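Local coordinates for protein ribulose-bisphosphate carboxylase (Alicyclobacillus acidocaldarius subsp. acidocaldarius, PDB 4NAS) that belongs to the RuBisCO large-chain family, pairing an N-terminal domain with a TIM-barrel domain that carries a carboxylated lysine and a calcium ion, at residues S147-C152 with V161-E166; I382-H387 with E392-D397. All blocks are in the same frame, centred on the assembly; numbering follows the deposited sequence.

Contact 1: S147-C152 with V161-E166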
loop_
_atom_site.group_PDB
_atom_site.type_symbol
_atom_site.label_atom_id
_atom_site.label_comp_id
_atom_site.label_asym_id
_atom_site.label_seq_id
_atom_site.Cartn_x
_atom_site.Cartn_y
_atom_site.Cartn_z
ATOM N N SER B 147 -8.337 25.793 4.271
ATOM C CA SER B 147 -8.392 25.610 5.734
ATOM C C SER B 147 -8.738 24.146 6.075
ATOM O O SER B 147 -9.358 23.440 5.280
ATOM C CB SER B 147 -9.384 26.603 6.383
ATOM O OG SER B 147 -9.328 26.571 7.805
ATOM N N ILE B 148 -8.280 23.666 7.229
ATOM C CA ILE B 148 -8.589 22.307 7.657
ATOM C C ILE B 148 -9.346 22.317 8.980
ATOM O O ILE B 148 -8.924 22.987 9.916
ATOM C CB ILE B 148 -7.298 21.479 7.858
ATOM C CG1 ILE B 148 -6.425 21.529 6.598
ATOM C CG2 ILE B 148 -7.641 20.059 8.275
ATOM C CD1 ILE B 148 -4.942 21.304 6.840
ATOM N N PHE B 149 -10.449 21.572 9.054
ATOM C CA PHE B 149 -11.196 21.386 10.305
ATOM C C PHE B 149 -10.275 21.027 11.458
ATOM O O PHE B 149 -9.481 20.101 11.359
ATOM C CB PHE B 149 -12.248 20.276 10.166
ATOM C CG PHE B 149 -13.562 20.754 9.663
ATOM C CD1 PHE B 149 -13.778 20.931 8.305
ATOM C CD2 PHE B 149 -14.589 21.050 10.545
ATOM C CE1 PHE B 149 -15.004 21.399 7.848
ATOM C CE2 PHE B 149 -15.806 21.504 10.081
ATOM C CZ PHE B 149 -16.011 21.675 8.735
ATOM N N LYS B 150 -10.382 21.748 12.561
ATOM C CA LYS B 150 -9.524 21.429 13.700
ATOM C C LYS B 150 -10.057 20.215 14.477
ATOM O O LYS B 150 -9.288 19.498 15.139
ATOM C CB LYS B 150 -9.340 22.652 14.607
ATOM C CG LYS B 150 -10.563 23.055 15.409
ATOM C CD LYS B 150 -10.294 24.345 16.164
ATOM C CE LYS B 150 -11.503 24.779 16.979
ATOM N NZ LYS B 150 -11.406 26.212 17.361
ATOM N N ALA B 151 -11.360 19.966 14.359
ATOM C CA ALA B 151 -12.050 18.924 15.140
ATOM C C ALA B 151 -13.291 18.417 14.408
ATOM O O ALA B 151 -14.108 19.217 13.943
ATOM C CB ALA B 151 -12.437 19.452 16.511
ATOM N N CYS B 152 -13.445 17.096 14.319
ATOM C CA CYS B 152 -14.554 16.507 13.561
ATOM C C CYS B 152 -15.341 15.465 14.361
ATOM O O CYS B 152 -16.525 15.657 14.684
ATOM C CB CYS B 152 -14.033 15.867 12.274
ATOM S SG CYS B 152 -13.186 17.012 11.160
ATOM N N VAL B 161 -21.235 22.681 11.297
ATOM C CA VAL B 161 -21.627 23.737 10.370
ATOM C C VAL B 161 -21.052 25.079 10.792
ATOM O O VAL B 161 -20.526 25.839 9.961
ATOM C CB VAL B 161 -23.163 23.806 10.224
ATOM C CG1 VAL B 161 -23.628 25.211 9.810
ATOM C CG2 VAL B 161 -23.647 22.739 9.243
ATOM N N GLU B 162 -21.132 25.349 12.093
ATOM C CA GLU B 162 -20.607 26.586 12.653
ATOM C C GLU B 162 -19.105 26.673 12.449
ATOM O O GLU B 162 -18.570 27.748 12.145
ATOM C CB GLU B 162 -20.936 26.687 14.141
ATOM C CG GLU B 162 -20.200 27.801 14.847
ATOM N N ALA B 163 -18.434 25.532 12.618
ATOM C CA ALA B 163 -16.992 25.449 12.459
ATOM C C ALA B 163 -16.653 25.681 10.991
ATOM O O ALA B 163 -15.623 26.270 10.669
ATOM C CB ALA B 163 -16.482 24.083 12.924
ATOM N N PHE B 164 -17.524 25.216 10.104
ATOM C CA PHE B 164 -17.305 25.425 8.684
ATOM C C PHE B 164 -17.459 26.907 8.387
ATOM O O PHE B 164 -16.668 27.483 7.640
ATOM C CB PHE B 164 -18.275 24.596 7.833
ATOM C CG PHE B 164 -18.203 24.914 6.366
ATOM C CD1 PHE B 164 -17.223 24.348 5.571
ATOM C CD2 PHE B 164 -19.097 25.808 5.792
ATOM C CE1 PHE B 164 -17.142 24.649 4.220
ATOM C CE2 PHE B 164 -19.019 26.118 4.446
ATOM C CZ PHE B 164 -18.038 25.534 3.659
ATOM N N GLY B 165 -18.469 27.519 9.004
ATOM C CA GLY B 165 -18.777 28.916 8.775
ATOM C C GLY B 165 -17.659 29.847 9.196
ATOM O O GLY B 165 -17.317 30.778 8.466
ATOM N N GLU B 166 -17.099 29.599 10.378
ATOM C CA GLU B 166 -15.948 30.347 10.870
ATOM C C GLU B 166 -14.807 30.363 9.865
ATOM O O GLU B 166 -14.255 31.413 9.582
ATOM C CB GLU B 166 -15.457 29.788 12.206
ATOM C CG GLU B 166 -16.392 30.064 13.378
ATOM C CD GLU B 166 -16.622 31.554 13.624
ATOM O OE1 GLU B 166 -17.597 32.117 13.072
ATOM O OE2 GLU B 166 -15.831 32.159 14.381
#
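Phe149 reaches from the loop after strand 144-146 to helix 157-168, and its ring rim supplies the loop's share of an entirely apolar contact. CE2 of Phe149 lies 3.9 Å from CB of Ala163, while its CZ sits 3.8 Å from CB of Phe164 and also approaches that residue's CA. Both methyl and methylene come at the Phe149 ring obliquely. Phe164 takes part with its CB: CG is anti to the backbone N (chi1 173°), which carries the ring past Phe149, whose CZ comes to its edge near the ring plane. Beyond the contact the Phe164 ring stacks with Tyr196 of helix 189-207, and both phenylalanines touch Val175, the residue before the carboxylated Lys176.

Polar bonds run alongside this patch through Gln167, one helical turn after Ala163. Its OE1 is hydrogen-bonded to Ser147 OG, tying the loop to the helix, while its NE2 bonds back to Ala163 O within the helix.

Loop and helix here belong to one beta-alpha unit of the TIM barrel, the helix packing back on the loop that leads into it. With carbon-to-carbon touches making up the side-chain contact, the join rests on dispersion and exclusion of water, and Gln167 adds directional bonding beside it.

Contact 2: I382-H387 with E392-D397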
loop_
_atom_site.group_PDB
_atom_site.type_symbol
_atom_site.label_atom_id
_atom_site.label_comp_id
_atom_site.label_asym_id
_atom_site.label_seq_id
_atom_site.Cartn_x
_atom_site.Cartn_y
_atom_site.Cartn_z
ATOM N N ILE B 382 -1.072 37.785 0.428
ATOM C CA ILE B 382 -1.249 37.676 -1.016
ATOM C C ILE B 382 -1.304 39.077 -1.620
ATOM O O ILE B 382 -0.619 39.373 -2.605
ATOM C CB ILE B 382 -2.505 36.846 -1.372
ATOM C CG1 ILE B 382 -2.213 35.354 -1.142
ATOM C CG2 ILE B 382 -2.954 37.122 -2.824
ATOM C CD1 ILE B 382 -3.366 34.407 -1.486
ATOM N N TRP B 383 -2.090 39.954 -1.007
ATOM C CA TRP B 383 -2.162 41.346 -1.451
ATOM C C TRP B 383 -0.795 42.030 -1.437
ATOM O O TRP B 383 -0.428 42.723 -2.387
ATOM C CB TRP B 383 -3.153 42.154 -0.609
ATOM C CG TRP B 383 -3.290 43.576 -1.098
ATOM C CD1 TRP B 383 -4.205 44.049 -1.992
ATOM C CD2 TRP B 383 -2.470 44.694 -0.736
ATOM N NE1 TRP B 383 -4.012 45.392 -2.205
ATOM C CE2 TRP B 383 -2.954 45.813 -1.445
ATOM C CE3 TRP B 383 -1.377 44.858 0.122
ATOM C CZ2 TRP B 383 -2.382 47.080 -1.326
ATOM C CZ3 TRP B 383 -0.810 46.113 0.237
ATOM C CH2 TRP B 383 -1.312 47.208 -0.484
ATOM N N ALA B 384 -0.045 41.823 -0.364
ATOM C CA ALA B 384 1.231 42.506 -0.218
ATOM C C ALA B 384 2.159 42.093 -1.351
ATOM O O ALA B 384 2.780 42.941 -1.997
ATOM C CB ALA B 384 1.862 42.211 1.143
ATOM N N VAL B 385 2.241 40.791 -1.588
ATOM C CA VAL B 385 3.093 40.263 -2.656
ATOM C C VAL B 385 2.718 40.820 -4.024
ATOM O O VAL B 385 3.584 41.265 -4.781
ATOM C CB VAL B 385 3.032 38.737 -2.735
ATOM C CG1 VAL B 385 3.794 38.243 -3.966
ATOM C CG2 VAL B 385 3.600 38.118 -1.478
ATOM N N GLU B 386 1.424 40.786 -4.329
ATOM C CA GLU B 386 0.919 41.266 -5.609
ATOM C C GLU B 386 1.274 42.722 -5.845
ATOM O O GLU B 386 1.439 43.146 -6.986
ATOM C CB GLU B 386 -0.596 41.102 -5.683
ATOM C CG GLU B 386 -1.078 39.670 -5.885
ATOM C CD GLU B 386 -2.591 39.596 -6.032
ATOM O OE1 GLU B 386 -3.243 40.665 -5.989
ATOM O OE2 GLU B 386 -3.130 38.477 -6.184
ATOM N N HIS B 387 1.385 43.491 -4.766
ATOM C CA HIS B 387 1.665 44.919 -4.896
ATOM C C HIS B 387 3.099 45.306 -4.523
ATOM O O HIS B 387 3.425 46.493 -4.409
ATOM C CB HIS B 387 0.625 45.745 -4.136
ATOM C CG HIS B 387 -0.760 45.618 -4.695
ATOM N ND1 HIS B 387 -1.605 44.583 -4.361
ATOM C CD2 HIS B 387 -1.428 46.373 -5.597
ATOM C CE1 HIS B 387 -2.744 44.717 -5.018
ATOM N NE2 HIS B 387 -2.663 45.798 -5.772
ATOM N N GLU B 392 5.536 43.592 6.512
ATOM C CA GLU B 392 5.602 44.455 7.677
ATOM C C GLU B 392 4.997 45.817 7.349
ATOM O O GLU B 392 4.346 46.451 8.189
ATOM C CB GLU B 392 7.056 44.593 8.124
ATOM C CG GLU B 392 7.255 45.444 9.363
ATOM C CD GLU B 392 8.710 45.835 9.580
ATOM O OE1 GLU B 392 9.607 45.124 9.072
ATOM O OE2 GLU B 392 8.953 46.859 10.252
ATOM N N GLU B 393 5.206 46.257 6.112
ATOM C CA GLU B 393 4.633 47.511 5.637
ATOM C C GLU B 393 3.121 47.386 5.424
ATOM O O GLU B 393 2.354 48.222 5.907
ATOM C CB GLU B 393 5.339 47.966 4.352
ATOM C CG GLU B 393 4.921 49.331 3.833
ATOM C CD GLU B 393 5.868 49.851 2.761
ATOM O OE1 GLU B 393 5.388 50.226 1.668
ATOM O OE2 GLU B 393 7.093 49.886 3.013
ATOM N N ALA B 394 2.707 46.340 4.706
ATOM C CA ALA B 394 1.290 46.073 4.458
ATOM C C ALA B 394 0.516 45.939 5.770
ATOM O O ALA B 394 -0.634 46.368 5.876
ATOM C CB ALA B 394 1.113 44.797 3.598
ATOM N N ALA B 395 1.168 45.349 6.766
ATOM C CA ALA B 395 0.511 44.999 8.016
ATOM C C ALA B 395 0.216 46.233 8.883
ATOM O O ALA B 395 -0.473 46.140 9.899
ATOM C CB ALA B 395 1.332 43.943 8.779
ATOM N N LYS B 396 0.725 47.392 8.467
ATOM C CA LYS B 396 0.346 48.647 9.107
ATOM C C LYS B 396 -1.144 48.966 8.919
ATOM O O LYS B 396 -1.758 49.537 9.802
ATOM C CB LYS B 396 1.228 49.816 8.643
ATOM C CG LYS B 396 2.651 49.813 9.216
ATOM C CD LYS B 396 3.333 51.180 9.113
ATOM C CE LYS B 396 3.529 51.661 7.672
ATOM N NZ LYS B 396 4.078 53.064 7.634
ATOM N N ASP B 397 -1.729 48.580 7.787
ATOM C CA ASP B 397 -3.154 48.828 7.556
ATOM C C ASP B 397 -4.036 47.586 7.668
ATOM O O ASP B 397 -5.248 47.665 7.459
ATOM C CB ASP B 397 -3.382 49.459 6.181
ATOM C CG ASP B 397 -2.676 50.783 6.022
ATOM O OD1 ASP B 397 -3.081 51.771 6.684
ATOM O OD2 ASP B 397 -1.717 50.838 5.222
#
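Ala384 and Ala394 point their methyl groups at each other, CB to CB at 3.6 Å, where the CA atoms of the same two residues are 5.9 Å apart, the closest CA approach of the two segments. Trp383 adds the second apolar touch: CZ3, on the six-membered part of the indole, lies 4.1 Å from CB of Ala394. The methyl meets the indole at its edge, near the ring plane, so neither ring face is used across the contact. With chi1 at -177° the indole swings away from its own backbone N and extends alongside the methyl pair.

Two successive helices, 371-386 and the short 391-394, are joined here by a brief connection in the C-terminal part of the TIM-barrel domain. His387 is the first residue to leave helical geometry after the longer helix; beyond the connection, a type I beta turn runs from Ala394 to Asp397. Val389, in the connecting loop, packs on both Trp383 and Ala394, and Leu401 of helix 399-408 also touches Ala394.

ND1 of His387 lies over one face of the indole, 3.3 Å above its plane and nearer the ring's border than its centre. That nitrogen donates to Trp383 O at 3.0 Å, with an N-H...O angle of 161° and the oxygen in the imidazole plane. His387 N donates to the same carbonyl oxygen from the opposite face of its plane, so two bonds from one residue grip the oxygen, and the ND1 bond helps to fix the ring's rotation. Arg398 makes a cation-pi contact with the indole and gives NH1 to Ala394 O.

In the fold
Contact 1 and contact 2 lie in series along the chain, both in the TIM-barrel domain, with centres 27 Å apart and nearest atoms about 11 Å apart; they do not touch. Contact 1 is the one beside the metal region: the side chain of Phe149 is about 8 Å from a bound calcium ion, and Cys152 packs on Asp178, which with Glu179 and the carboxylated Lys176 binds a calcium ion. The 147-152 loop also meets the second subunit, where Thr41 of that subunit packs on Lys150 and Ala151. Contact 2 sits farther out, about 31 Å from the chain centre against 23 Å for contact 1, and neither of its segments touches the other subunit.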